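PDB 4PE6: putative ABC transporter from Thermobispora bispora, which probably binds a carbohydrate-like solute for an ABC transporter, and holds a trihydroxybutanoic acid in this crystal. Local coordinates for residues K18-L23 and Q80-L85; A38-A43 and G54-V59; P97-A102 and I116-A121; S264-W269 and W311-E316. All blocks are in the same frame, centred on the assembly; numbering follows the deposited sequence.

Contact 1 (K18-L23 and Q80-L85); sequences KPFIAL and QKPDAL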
loop_
_atom_site.group_PDB
_atom_site.type_symbol
_atom_site.label_atom_id
_atom_site.label_comp_id
_atom_site.label_asym_id
_atom_site.label_seq_id
_atom_site.Cartn_x
_atom_site.Cartn_y
_atom_site.Cartn_z
ATOM N N LYS A 18 2.209 23.549 20.040
ATOM C CA LYS A 18 2.317 22.938 18.681
ATOM C C LYS A 18 1.531 21.625 18.610
ATOM O O LYS A 18 1.469 20.893 19.582
ATOM C CB LYS A 18 3.783 22.695 18.323
ATOM C CG LYS A 18 4.659 23.941 18.356
ATOM C CD LYS A 18 4.229 24.930 17.291
ATOM C CE LYS A 18 5.177 26.118 17.195
ATOM N NZ LYS A 18 4.708 27.059 16.140
ATOM N N PRO A 19 0.927 21.322 17.451
ATOM C CA PRO A 19 0.053 20.151 17.414
ATOM C C PRO A 19 0.665 18.766 17.691
ATOM O O PRO A 19 1.826 18.500 17.374
ATOM C CB PRO A 19 -0.513 20.170 15.996
ATOM C CG PRO A 19 0.282 21.180 15.245
ATOM C CD PRO A 19 0.789 22.147 16.244
ATOM N N PHE A 20 -0.188 17.898 18.230
ATOM C CA PHE A 20 0.098 16.486 18.454
ATOM C C PHE A 20 -0.605 15.676 17.355
ATOM O O PHE A 20 -1.838 15.661 17.267
ATOM C CB PHE A 20 -0.363 16.095 19.864
ATOM C CG PHE A 20 -0.340 14.614 20.161
ATOM C CD1 PHE A 20 0.557 13.743 19.535
ATOM C CD2 PHE A 20 -1.206 14.099 21.110
ATOM C CE1 PHE A 20 0.554 12.389 19.831
ATOM C CE2 PHE A 20 -1.214 12.744 21.413
ATOM C CZ PHE A 20 -0.331 11.887 20.773
ATOM N N ILE A 21 0.199 15.036 16.505
ATOM C CA ILE A 21 -0.297 14.184 15.404
ATOM C C ILE A 21 -0.149 12.701 15.783
ATOM O O ILE A 21 0.962 12.226 16.004
ATOM C CB ILE A 21 0.499 14.413 14.106
ATOM C CG1 ILE A 21 0.600 15.917 13.768
ATOM C CG2 ILE A 21 -0.114 13.624 12.958
ATOM C CD1 ILE A 21 -0.740 16.616 13.611
ATOM N N ALA A 22 -1.273 11.984 15.887
ATOM C CA ALA A 22 -1.270 10.565 16.219
ATOM C C ALA A 22 -1.534 9.751 14.952
ATOM O O ALA A 22 -2.317 10.170 14.116
ATOM C CB ALA A 22 -2.341 10.293 17.257
ATOM N N LEU A 23 -0.855 8.619 14.803
ATOM C CA LEU A 23 -1.091 7.700 13.677
ATOM C C LEU A 23 -1.446 6.313 14.205
ATOM O O LEU A 23 -0.686 5.701 14.989
ATOM C CB LEU A 23 0.119 7.633 12.749
ATOM C CG LEU A 23 -0.058 6.882 11.423
ATOM C CD1 LEU A 23 0.960 7.376 10.393
ATOM C CD2 LEU A 23 0.048 5.376 11.572
ATOM N N GLN A 80 -4.874 10.965 25.062
ATOM C CA GLN A 80 -3.689 11.817 25.024
ATOM C C GLN A 80 -3.932 13.111 24.251
ATOM O O GLN A 80 -3.007 13.894 24.044
ATOM C CB GLN A 80 -2.527 11.057 24.390
ATOM C CG GLN A 80 -2.097 9.842 25.191
ATOM C CD GLN A 80 -1.040 9.039 24.472
ATOM O OE1 GLN A 80 -1.299 7.934 24.025
ATOM N NE2 GLN A 80 0.166 9.591 24.365
ATOM N N LYS A 81 -5.163 13.318 23.799
ATOM C CA LYS A 81 -5.583 14.589 23.216
ATOM C C LYS A 81 -4.818 14.978 21.953
ATOM O O LYS A 81 -4.269 16.074 21.859
ATOM C CB LYS A 81 -5.486 15.702 24.264
ATOM C CG LYS A 81 -6.448 15.515 25.423
ATOM C CD LYS A 81 -7.881 15.834 24.992
ATOM C CE LYS A 81 -8.782 16.071 26.192
ATOM N NZ LYS A 81 -8.910 14.833 27.007
ATOM N N PRO A 82 -4.808 14.087 20.952
ATOM C CA PRO A 82 -4.179 14.478 19.717
ATOM C C PRO A 82 -4.998 15.564 19.003
ATOM O O PRO A 82 -6.215 15.610 19.110
ATOM C CB PRO A 82 -4.167 13.178 18.918
ATOM C CG PRO A 82 -5.429 12.484 19.354
ATOM C CD PRO A 82 -5.564 12.826 20.819
ATOM N N ASP A 83 -4.308 16.419 18.270
ATOM C CA ASP A 83 -4.975 17.431 17.432
ATOM C C ASP A 83 -5.456 16.877 16.088
ATOM O O ASP A 83 -6.439 17.356 15.499
ATOM C CB ASP A 83 -4.001 18.592 17.250
ATOM C CG ASP A 83 -3.695 19.264 18.566
ATOM O OD1 ASP A 83 -4.641 19.823 19.157
ATOM O OD2 ASP A 83 -2.544 19.184 19.041
ATOM N N ALA A 84 -4.719 15.899 15.588
ATOM C CA ALA A 84 -5.089 15.147 14.382
ATOM C C ALA A 84 -4.733 13.693 14.578
ATOM O O ALA A 84 -3.758 13.350 15.285
ATOM C CB ALA A 84 -4.376 15.704 13.152
ATOM N N LEU A 85 -5.512 12.848 13.924
ATOM C CA LEU A 85 -5.372 11.426 13.975
ATOM C C LEU A 85 -5.345 10.910 12.538
ATOM O O LEU A 85 -6.280 11.171 11.755
ATOM C CB LEU A 85 -6.556 10.827 14.752
ATOM C CG LEU A 85 -6.590 9.309 14.824
ATOM C CD1 LEU A 85 -5.377 8.751 15.577
ATOM C CD2 LEU A 85 -7.909 8.865 15.466
#
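Phe20 and Asp83 lock the start of strand 20-25 against the chain entering strand 84-88. From its CB, which lies near Asp83 OD2 and Pro82 CA, the Phe20 side chain leaves with CG anti to the backbone N (chi1 170°), which lays the ring beside the 80-82 loop. CG and CD2 both approach Pro82 CA, CD2 to 3.3 Å; CE2 meets Gln80 CB and, with CD2, turns the ring edge to Gln80 O. Pro82 CB sits over one face as a CH-pi contact, and Lys55 adds a cation-pi contact. Asp83 OD2 accepts a hydrogen bond from Phe20 N at 2.8 Å through its anti lone pair, nearly straight at 168°, while Asp83 N returns a bond to Phe20 O, also 2.8 Å. With an alanine in place of Asp83, Phe20 N would probably lose this acceptor, leaving the strand's start less firmly fixed. Ala22 N bonds to Ala84 O at 2.9 Å. Ile21 CD1 packs on Ala84 CB on the sheet face covered by helix 263-275, and Ala22 CB on Leu85 CD1 on the face covered by helix 67-78. Such parallel strand pairing, with helices on both faces, is characteristic of the alpha/beta domains of periplasmic binding proteins.

Contact 2 (A38-A43 and G54-V59); sequences AKFEEA and GKYKVV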
loop_
_atom_site.group_PDB
_atom_site.type_symbol
_atom_site.label_atom_id
_atom_site.label_comp_id
_atom_site.label_asym_id
_atom_site.label_seq_id
_atom_site.Cartn_x
_atom_site.Cartn_y
_atom_site.Cartn_z
ATOM N N ALA A 38 8.060 4.220 8.643
ATOM C CA ALA A 38 9.380 4.846 8.635
ATOM C C ALA A 38 9.348 6.225 7.947
ATOM O O ALA A 38 9.867 7.193 8.489
ATOM C CB ALA A 38 10.394 3.907 8.014
ATOM N N LYS A 39 8.694 6.342 6.790
ATOM C CA LYS A 39 8.597 7.625 6.101
ATOM C C LYS A 39 7.809 8.653 6.916
ATOM O O LYS A 39 8.205 9.813 6.975
ATOM C CB LYS A 39 7.966 7.459 4.715
ATOM C CG LYS A 39 8.746 6.576 3.764
ATOM C CD LYS A 39 10.088 7.190 3.391
ATOM C CE LYS A 39 10.940 6.200 2.614
ATOM N NZ LYS A 39 11.954 6.923 1.815
ATOM N N PHE A 40 6.701 8.231 7.548
ATOM C CA PHE A 40 5.961 9.102 8.441
ATOM C C PHE A 40 6.821 9.590 9.590
ATOM O O PHE A 40 6.805 10.765 9.922
ATOM C CB PHE A 40 4.724 8.405 9.048
ATOM C CG PHE A 40 4.052 9.232 10.116
ATOM C CD1 PHE A 40 3.234 10.306 9.767
ATOM C CD2 PHE A 40 4.271 8.975 11.458
ATOM C CE1 PHE A 40 2.617 11.072 10.743
ATOM C CE2 PHE A 40 3.672 9.739 12.439
ATOM C CZ PHE A 40 2.846 10.803 12.073
ATOM N N GLU A 41 7.546 8.676 10.224
ATOM C CA GLU A 41 8.316 9.035 11.394
ATOM C C GLU A 41 9.479 9.975 11.036
ATOM O O GLU A 41 9.752 10.928 11.760
ATOM C CB GLU A 41 8.827 7.784 12.095
ATOM C CG GLU A 41 7.756 7.091 12.906
ATOM C CD GLU A 41 8.234 5.793 13.530
ATOM O OE1 GLU A 41 9.171 5.173 12.990
ATOM O OE2 GLU A 41 7.640 5.382 14.544
ATOM N N GLU A 42 10.137 9.709 9.918
ATOM C CA GLU A 42 11.155 10.631 9.406
ATOM C C GLU A 42 10.553 12.014 9.119
ATOM O O GLU A 42 11.129 13.021 9.489
ATOM C CB GLU A 42 11.786 10.061 8.146
ATOM C CG GLU A 42 12.733 11.002 7.428
ATOM C CD GLU A 42 13.282 10.394 6.152
ATOM O OE1 GLU A 42 12.499 10.091 5.221
ATOM O OE2 GLU A 42 14.508 10.253 6.075
ATOM N N ALA A 43 9.405 12.067 8.455
ATOM C CA ALA A 43 8.787 13.356 8.138
ATOM C C ALA A 43 8.314 14.101 9.397
ATOM O O ALA A 43 8.423 15.327 9.485
ATOM C CB ALA A 43 7.625 13.176 7.182
ATOM N N GLY A 54 4.530 19.547 17.700
ATOM C CA GLY A 54 5.165 19.391 19.013
ATOM C C GLY A 54 5.396 17.951 19.412
ATOM O O GLY A 54 6.256 17.658 20.232
ATOM N N LYS A 55 4.621 17.045 18.830
ATOM C CA LYS A 55 4.611 15.667 19.252
ATOM C C LYS A 55 3.975 14.790 18.176
ATOM O O LYS A 55 3.066 15.220 17.443
ATOM C CB LYS A 55 3.829 15.534 20.559
ATOM C CG LYS A 55 3.864 14.154 21.198
ATOM C CD LYS A 55 3.035 14.116 22.472
ATOM C CE LYS A 55 2.901 12.688 22.969
ATOM N NZ LYS A 55 2.357 12.627 24.352
ATOM N N TYR A 56 4.487 13.570 18.072
ATOM C CA TYR A 56 3.902 12.556 17.201
ATOM C C TYR A 56 3.971 11.195 17.882
ATOM O O TYR A 56 4.868 10.942 18.691
ATOM C CB TYR A 56 4.605 12.533 15.836
ATOM C CG TYR A 56 6.004 11.955 15.819
ATOM C CD1 TYR A 56 6.220 10.596 15.617
ATOM C CD2 TYR A 56 7.121 12.779 15.975
ATOM C CE1 TYR A 56 7.512 10.072 15.601
ATOM C CE2 TYR A 56 8.404 12.266 15.946
ATOM C CZ TYR A 56 8.595 10.916 15.759
ATOM O OH TYR A 56 9.881 10.411 15.746
ATOM N N LYS A 57 3.007 10.336 17.558
ATOM C CA LYS A 57 2.943 8.988 18.073
ATOM C C LYS A 57 2.392 8.023 17.016
ATOM O O LYS A 57 1.396 8.333 16.331
ATOM C CB LYS A 57 2.057 8.944 19.312
ATOM C CG LYS A 57 2.246 7.696 20.165
ATOM C CD LYS A 57 1.318 7.723 21.366
ATOM C CE LYS A 57 1.185 6.374 22.033
ATOM N NZ LYS A 57 2.363 6.135 22.893
ATOM N N VAL A 58 3.052 6.870 16.902
ATOM C CA VAL A 58 2.608 5.759 16.076
ATOM C C VAL A 58 2.144 4.576 16.922
ATOM O O VAL A 58 2.856 4.104 17.824
ATOM C CB VAL A 58 3.746 5.287 15.156
ATOM C CG1 VAL A 58 3.374 3.990 14.440
ATOM C CG2 VAL A 58 4.069 6.380 14.157
ATOM N N VAL A 59 0.955 4.073 16.625
ATOM C CA VAL A 59 0.522 2.841 17.253
ATOM C C VAL A 59 0.076 1.837 16.206
ATOM O O VAL A 59 -0.757 2.162 15.360
ATOM C CB VAL A 59 -0.576 3.100 18.280
ATOM C CG1 VAL A 59 -1.018 1.789 18.896
ATOM C CG2 VAL A 59 -0.061 4.055 19.369
#
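Helix 38-43 runs almost antiparallel to strand 55-59, their axes 168° apart in direction and 9.7 Å apart at closest approach, with Glu41 and Val58 the nearest pair of CA atoms. Helix and strand are the second and third elements of a beta-alpha-beta unit that starts with strand 20-25. Tyr56 and Val58 face the helix, and Phe40 and Glu41 answer them. With chi1 at 172°, Phe40 swings CG away from its own N, and the ring leaves the flank of the helix for the sheet. There the CD2 and CE2 side of the ring lies against Val58 CG2, with CD2 at 3.7 Å. CE2 also approaches Tyr56 CD1 at 4.2 Å, the two aromatic side chains passing alongside each other, pointing opposite ways.

Glu41 crosses both strand residues at about a right angle. Its CG lies 4.0 Å from Tyr56 CE1, and farther along the extended chain OE2 passes 3.7 Å from Val58 CG2, the carboxylate plane turned 62° from the tyrosine ring. The Tyr56 ring also touches Ala44, Lys45 and Gln48 along the helix, and Val58 touches Ile37. The helix also rests on helix 263-275, through Lys39 and Ala43 on Val265 and Phe40 on Ser264.

Across the two segments the adhesion is mainly apolar: the buried phenylalanine, the valine methyl and the tyrosine ring hold helix to strand by van der Waals contact. Glu41 adds its CG and one carboxylate oxygen, lying beside the valine without a polar partner in the strand segment, and the fit between these segments rests on shape rather than on directed bonds.

Contact 3 (P97-A102 and I116-A121); sequences PVIQQA and IDAPCA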
loop_
_atom_site.group_PDB
_atom_site.type_symbol
_atom_site.label_atom_id
_atom_site.label_comp_id
_atom_site.label_asym_id
_atom_site.label_seq_id
_atom_site.Cartn_x
_atom_site.Cartn_y
_atom_site.Cartn_z
ATOM N N PRO A 97 -17.527 4.181 14.399
ATOM C CA PRO A 97 -17.930 4.850 15.646
ATOM C C PRO A 97 -16.774 5.595 16.328
ATOM O O PRO A 97 -16.947 6.722 16.760
ATOM C CB PRO A 97 -18.456 3.696 16.507
ATOM C CG PRO A 97 -18.978 2.707 15.497
ATOM C CD PRO A 97 -17.992 2.784 14.359
ATOM N N VAL A 98 -15.592 4.998 16.395
ATOM C CA VAL A 98 -14.502 5.667 17.091
ATOM C C VAL A 98 -13.991 6.844 16.280
ATOM O O VAL A 98 -13.514 7.819 16.853
ATOM C CB VAL A 98 -13.359 4.716 17.510
ATOM C CG1 VAL A 98 -12.485 4.324 16.331
ATOM C CG2 VAL A 98 -12.521 5.360 18.608
ATOM N N ILE A 99 -14.114 6.767 14.957
ATOM C CA ILE A 99 -13.753 7.902 14.104
ATOM C C ILE A 99 -14.686 9.053 14.430
ATOM O O ILE A 99 -14.244 10.184 14.605
ATOM C CB ILE A 99 -13.729 7.528 12.604
ATOM C CG1 ILE A 99 -12.482 6.675 12.307
ATOM C CG2 ILE A 99 -13.744 8.765 11.723
ATOM C CD1 ILE A 99 -12.466 6.055 10.917
ATOM N N GLN A 100 -15.976 8.766 14.551
ATOM C CA GLN A 100 -16.924 9.812 14.907
ATOM C C GLN A 100 -16.663 10.344 16.317
ATOM O O GLN A 100 -16.845 11.526 16.575
ATOM C CB GLN A 100 -18.353 9.315 14.758
ATOM C CG GLN A 100 -19.408 10.402 14.948
ATOM C CD GLN A 100 -19.338 11.459 13.876
ATOM O OE1 GLN A 100 -19.507 11.160 12.701
ATOM N NE2 GLN A 100 -19.080 12.699 14.269
ATOM N N GLN A 101 -16.216 9.474 17.226
ATOM C CA GLN A 101 -15.872 9.884 18.580
ATOM C C GLN A 101 -14.700 10.870 18.555
ATOM O O GLN A 101 -14.705 11.894 19.264
ATOM C CB GLN A 101 -15.535 8.647 19.440
ATOM C CG GLN A 101 -15.127 8.962 20.875
ATOM C CD GLN A 101 -14.651 7.750 21.646
ATOM O OE1 GLN A 101 -15.074 6.624 21.384
ATOM N NE2 GLN A 101 -13.765 7.979 22.616
ATOM N N ALA A 102 -13.690 10.561 17.745
ATOM C CA ALA A 102 -12.560 11.449 17.564
ATOM C C ALA A 102 -13.008 12.816 17.038
ATOM O O ALA A 102 -12.616 13.838 17.575
ATOM C CB ALA A 102 -11.528 10.827 16.630
ATOM N N ILE A 116 -13.191 4.792 3.116
ATOM C CA ILE A 116 -14.298 4.251 3.894
ATOM C C ILE A 116 -15.349 5.318 4.077
ATOM O O ILE A 116 -15.080 6.500 3.906
ATOM C CB ILE A 116 -13.857 3.729 5.286
ATOM C CG1 ILE A 116 -13.322 4.862 6.174
ATOM C CG2 ILE A 116 -12.799 2.656 5.134
ATOM C CD1 ILE A 116 -12.707 4.372 7.476
ATOM N N ASP A 117 -16.541 4.879 4.451
ATOM C CA ASP A 117 -17.667 5.755 4.621
ATOM C C ASP A 117 -17.686 6.302 6.057
ATOM O O ASP A 117 -18.493 5.902 6.874
ATOM C CB ASP A 117 -18.946 4.965 4.290
ATOM C CG ASP A 117 -20.179 5.793 4.424
ATOM O OD1 ASP A 117 -20.056 7.004 4.707
ATOM O OD2 ASP A 117 -21.278 5.227 4.258
ATOM N N ALA A 118 -16.750 7.191 6.358
ATOM C CA ALA A 118 -16.666 7.844 7.661
ATOM C C ALA A 118 -16.790 9.328 7.386
ATOM O O ALA A 118 -15.795 9.986 7.081
ATOM C CB ALA A 118 -15.353 7.508 8.344
ATOM N N PRO A 119 -18.035 9.856 7.448
ATOM C CA PRO A 119 -18.364 11.192 6.940
ATOM C C PRO A 119 -17.539 12.339 7.487
ATOM O O PRO A 119 -17.303 13.299 6.779
ATOM C CB PRO A 119 -19.843 11.376 7.352
ATOM C CG PRO A 119 -20.385 10.001 7.464
ATOM C CD PRO A 119 -19.237 9.141 7.930
ATOM N N CYS A 120 -17.113 12.243 8.737
ATOM C CA CYS A 120 -16.353 13.314 9.365
ATOM C C CYS A 120 -14.864 13.293 8.978
ATOM O O CYS A 120 -14.168 14.260 9.193
ATOM C CB CYS A 120 -16.511 13.245 10.880
ATOM S SG CYS A 120 -15.481 12.028 11.731
ATOM N N ALA A 121 -14.393 12.191 8.410
ATOM C CA ALA A 121 -12.978 12.032 8.069
ATOM C C ALA A 121 -12.690 12.507 6.664
ATOM O O ALA A 121 -13.577 12.511 5.792
ATOM C CB ALA A 121 -12.571 10.575 8.205
HETATM O O HOH W 1 -17.771 10.264 10.719
#
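Ile99 splays its two branches toward the 116-121 loop: chi1 of -74° sets CG2 anti to the backbone N, and chi2 of 170° extends CD1 away from the helix. CD1 meets Ile116 CD1 tip to tip at 3.8 Å. The CG2 methyl is ringed by Ala118 CB, Ala121 CB and the sulfur of Cys120, the last at 3.7 Å. Cys120 SG also comes within 3.6 Å of Ile99 O. The three loop residues can gather round one methyl because Ala118 to Ala121 form a type I beta turn, closed by Ala121 N on Ala118 O.

This loop links the neighbouring parallel strands 108-112 and 122-126 of the sheet, and helix 96-104 packs beside it; the disulfide from Cys120 to Cys103 of the same helix makes the join covalent. Ile99 and Ala121 both continue onto Val109 of strand 108-112, carrying the apolar contact down to the sheet.

Beside this cluster, Gln100 bends at chi2 and sends OE1 toward Cys120. A water bridges the two residues, donating to Gln100 OE1 at 2.8 Å and accepting from Cys120 N at 2.9 Å. The other end of the amide, NE2, is held by Asp104 one helical turn farther on.

Contact 4 (S264-W269 and W311-E316); sequences SVAALW and WPWTRE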
loop_
_atom_site.group_PDB
_atom_site.type_symbol
_atom_site.label_atom_id
_atom_site.label_comp_id
_atom_site.label_asym_id
_atom_site.label_seq_id
_atom_site.Cartn_x
_atom_site.Cartn_y
_atom_site.Cartn_z
ATOM N N SER A 264 1.276 8.127 4.060
ATOM C CA SER A 264 1.341 8.573 5.428
ATOM C C SER A 264 1.917 9.993 5.577
ATOM O O SER A 264 1.508 10.755 6.471
ATOM C CB SER A 264 2.156 7.585 6.282
ATOM O OG SER A 264 3.496 7.526 5.813
ATOM N N VAL A 265 2.893 10.315 4.738
ATOM C CA VAL A 265 3.521 11.620 4.773
ATOM C C VAL A 265 2.562 12.649 4.180
ATOM O O VAL A 265 2.406 13.741 4.702
ATOM C CB VAL A 265 4.818 11.622 3.965
ATOM C CG1 VAL A 265 5.395 13.011 3.910
ATOM C CG2 VAL A 265 5.842 10.663 4.570
ATOM N N ALA A 266 1.915 12.291 3.084
ATOM C CA ALA A 266 0.889 13.171 2.512
ATOM C C ALA A 266 -0.244 13.414 3.519
ATOM O O ALA A 266 -0.780 14.505 3.596
ATOM C CB ALA A 266 0.336 12.577 1.224
ATOM N N ALA A 267 -0.612 12.385 4.283
ATOM C CA ALA A 267 -1.656 12.520 5.307
ATOM C C ALA A 267 -1.218 13.485 6.421
ATOM O O ALA A 267 -2.022 14.255 6.924
ATOM C CB ALA A 267 -2.000 11.158 5.881
ATOM N N LEU A 268 0.066 13.454 6.776
ATOM C CA LEU A 268 0.622 14.409 7.740
ATOM C C LEU A 268 0.430 15.844 7.244
ATOM O O LEU A 268 0.003 16.715 7.999
ATOM C CB LEU A 268 2.118 14.135 7.940
ATOM C CG LEU A 268 2.938 15.104 8.783
ATOM C CD1 LEU A 268 2.388 15.230 10.187
ATOM C CD2 LEU A 268 4.401 14.702 8.806
ATOM N N TRP A 269 0.782 16.098 5.986
ATOM C CA TRP A 269 0.645 17.446 5.422
ATOM C C TRP A 269 -0.814 17.855 5.332
ATOM O O TRP A 269 -1.158 18.985 5.653
ATOM C CB TRP A 269 1.322 17.573 4.066
ATOM C CG TRP A 269 2.819 17.317 4.133
ATOM C CD1 TRP A 269 3.522 16.451 3.372
ATOM C CD2 TRP A 269 3.762 17.928 5.019
ATOM N NE1 TRP A 269 4.857 16.475 3.714
ATOM C CE2 TRP A 269 5.030 17.362 4.736
ATOM C CE3 TRP A 269 3.664 18.895 6.026
ATOM C CZ2 TRP A 269 6.193 17.737 5.415
ATOM C CZ3 TRP A 269 4.829 19.294 6.689
ATOM C CH2 TRP A 269 6.076 18.691 6.392
ATOM N N TRP A 311 6.846 8.051 -2.815
ATOM C CA TRP A 311 7.006 9.385 -3.376
ATOM C C TRP A 311 7.442 10.357 -2.262
ATOM O O TRP A 311 6.929 10.291 -1.137
ATOM C CB TRP A 311 5.725 9.865 -4.063
ATOM C CG TRP A 311 5.271 9.030 -5.215
ATOM C CD1 TRP A 311 4.047 8.436 -5.357
ATOM C CD2 TRP A 311 6.006 8.710 -6.394
ATOM N NE1 TRP A 311 3.970 7.776 -6.568
ATOM C CE2 TRP A 311 5.165 7.917 -7.215
ATOM C CE3 TRP A 311 7.299 9.015 -6.848
ATOM C CZ2 TRP A 311 5.580 7.413 -8.446
ATOM C CZ3 TRP A 311 7.699 8.524 -8.076
ATOM C CH2 TRP A 311 6.840 7.731 -8.862
ATOM N N PRO A 312 8.423 11.227 -2.544
ATOM C CA PRO A 312 8.893 12.141 -1.503
ATOM C C PRO A 312 8.013 13.388 -1.383
ATOM O O PRO A 312 8.333 14.449 -1.940
ATOM C CB PRO A 312 10.319 12.489 -1.972
ATOM C CG PRO A 312 10.225 12.426 -3.464
ATOM C CD PRO A 312 9.222 11.343 -3.782
ATOM N N TRP A 313 6.906 13.268 -0.661
ATOM C CA TRP A 313 6.004 14.403 -0.494
ATOM C C TRP A 313 6.595 15.455 0.428
ATOM O O TRP A 313 6.982 15.164 1.558
ATOM C CB TRP A 313 4.633 13.948 0.035
ATOM C CG TRP A 313 4.007 12.969 -0.846
ATOM C CD1 TRP A 313 3.901 11.635 -0.622
ATOM C CD2 TRP A 313 3.411 13.217 -2.122
ATOM N NE1 TRP A 313 3.285 11.029 -1.679
ATOM C CE2 TRP A 313 2.974 11.979 -2.618
ATOM C CE3 TRP A 313 3.209 14.369 -2.897
ATOM C CZ2 TRP A 313 2.334 11.845 -3.846
ATOM C CZ3 TRP A 313 2.580 14.240 -4.134
ATOM C CH2 TRP A 313 2.142 12.986 -4.593
ATOM N N THR A 314 6.723 16.662 -0.094
ATOM C CA THR A 314 6.959 17.839 0.707
ATOM C C THR A 314 5.589 18.467 0.909
ATOM O O THR A 314 4.623 18.129 0.226
ATOM C CB THR A 314 7.881 18.838 -0.005
ATOM O OG1 THR A 314 7.318 19.196 -1.278
ATOM C CG2 THR A 314 9.283 18.236 -0.209
ATOM N N ARG A 315 5.504 19.384 1.852
ATOM C CA ARG A 315 4.287 20.124 2.039
ATOM C C ARG A 315 3.875 20.828 0.731
ATOM O O ARG A 315 2.692 20.851 0.373
ATOM C CB ARG A 315 4.461 21.121 3.178
ATOM C CG ARG A 315 3.141 21.524 3.777
ATOM C CD ARG A 315 3.299 22.429 4.980
ATOM N NE ARG A 315 2.005 22.578 5.626
ATOM C CZ ARG A 315 1.771 23.286 6.721
ATOM N NH1 ARG A 315 2.746 23.946 7.325
ATOM N NH2 ARG A 315 0.542 23.321 7.212
ATOM N N GLU A 316 4.856 21.359 0.002
ATOM C CA GLU A 316 4.580 22.017 -1.274
ATOM C C GLU A 316 4.080 21.051 -2.370
ATOM O O GLU A 316 3.107 21.350 -3.077
ATOM C CB GLU A 316 5.825 22.800 -1.760
ATOM C CG GLU A 316 5.476 24.042 -2.565
ATOM C CD GLU A 316 4.423 24.911 -1.878
ATOM O OE1 GLU A 316 4.688 25.404 -0.755
ATOM O OE2 GLU A 316 3.318 25.086 -2.449
#
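Trp269 lays one face of its indole over the backbone and side chain at the start of helix 315-327. Arg315 N stands 3.5 Å above the ring plane, and Arg315 CB lies over the six-membered ring, 3.8 Å from its centroid, as a CH-pi contact. The chain of the arginine stays extended as far as NE, which lets CG and CD follow the CE3 and CZ3 side of the indole, CG at 3.5 Å from Trp269 CE3. The ring and guanidinium planes are only 23° apart, but the side chains cross at a slant.

At the pyrrole edge, Trp269 NE1 donates to Trp313 O at 3.3 Å. The donor stands 64° out of the carbonyl plane, a long bond not directed at a lone pair. Val265 CG1 touches the same carbonyl oxygen and Trp313 CB. The second indole is turned with a face to helix 263-275: Ala266 CB lies over its five-membered ring, 4.3 Å from the centroid, and Trp311 CB covers the opposite face. Its NE1 is tied to Asp260.

A leucine in place of Trp269 would probably leave Trp313 O without this N-H and the aliphatic part of Arg315 without the flat surface it lies on.

Thr314 caps the new helix through Leu317 N. The chemistry thus divides the arginine: its methylenes serve as apolar packing, while salt bridges to two carboxylates, Asp273 of helix 263-275 and Glu276 just beyond it, probably balance its charge and anchor the last helix, 315-327, to helix 263-275.

In the fold
Contacts 1, 2 and 4 form a connected group. Contacts 1 and 2, with centres about 11 Å apart, share the sheet in which strand 20-25 lies between the outermost strand 55-60 and strand 84-88, and contact 2 is nested along the chain inside the loop closed by contact 1. Contact 4, much later in sequence, comes about 12 Å from contact 2 between centres because helix 263-275 packs against helix 31-49, and it also touches contact 1. Contact 3 follows contact 1 in series, about 16 Å away between centres, meeting it where Leu85 touches Ala102; its centre is about 22 Å from those of contacts 2 and 4. Early and late parts of the chain thus build one lobe together, consistent with a periplasmic binding protein whose chain crosses between lobes.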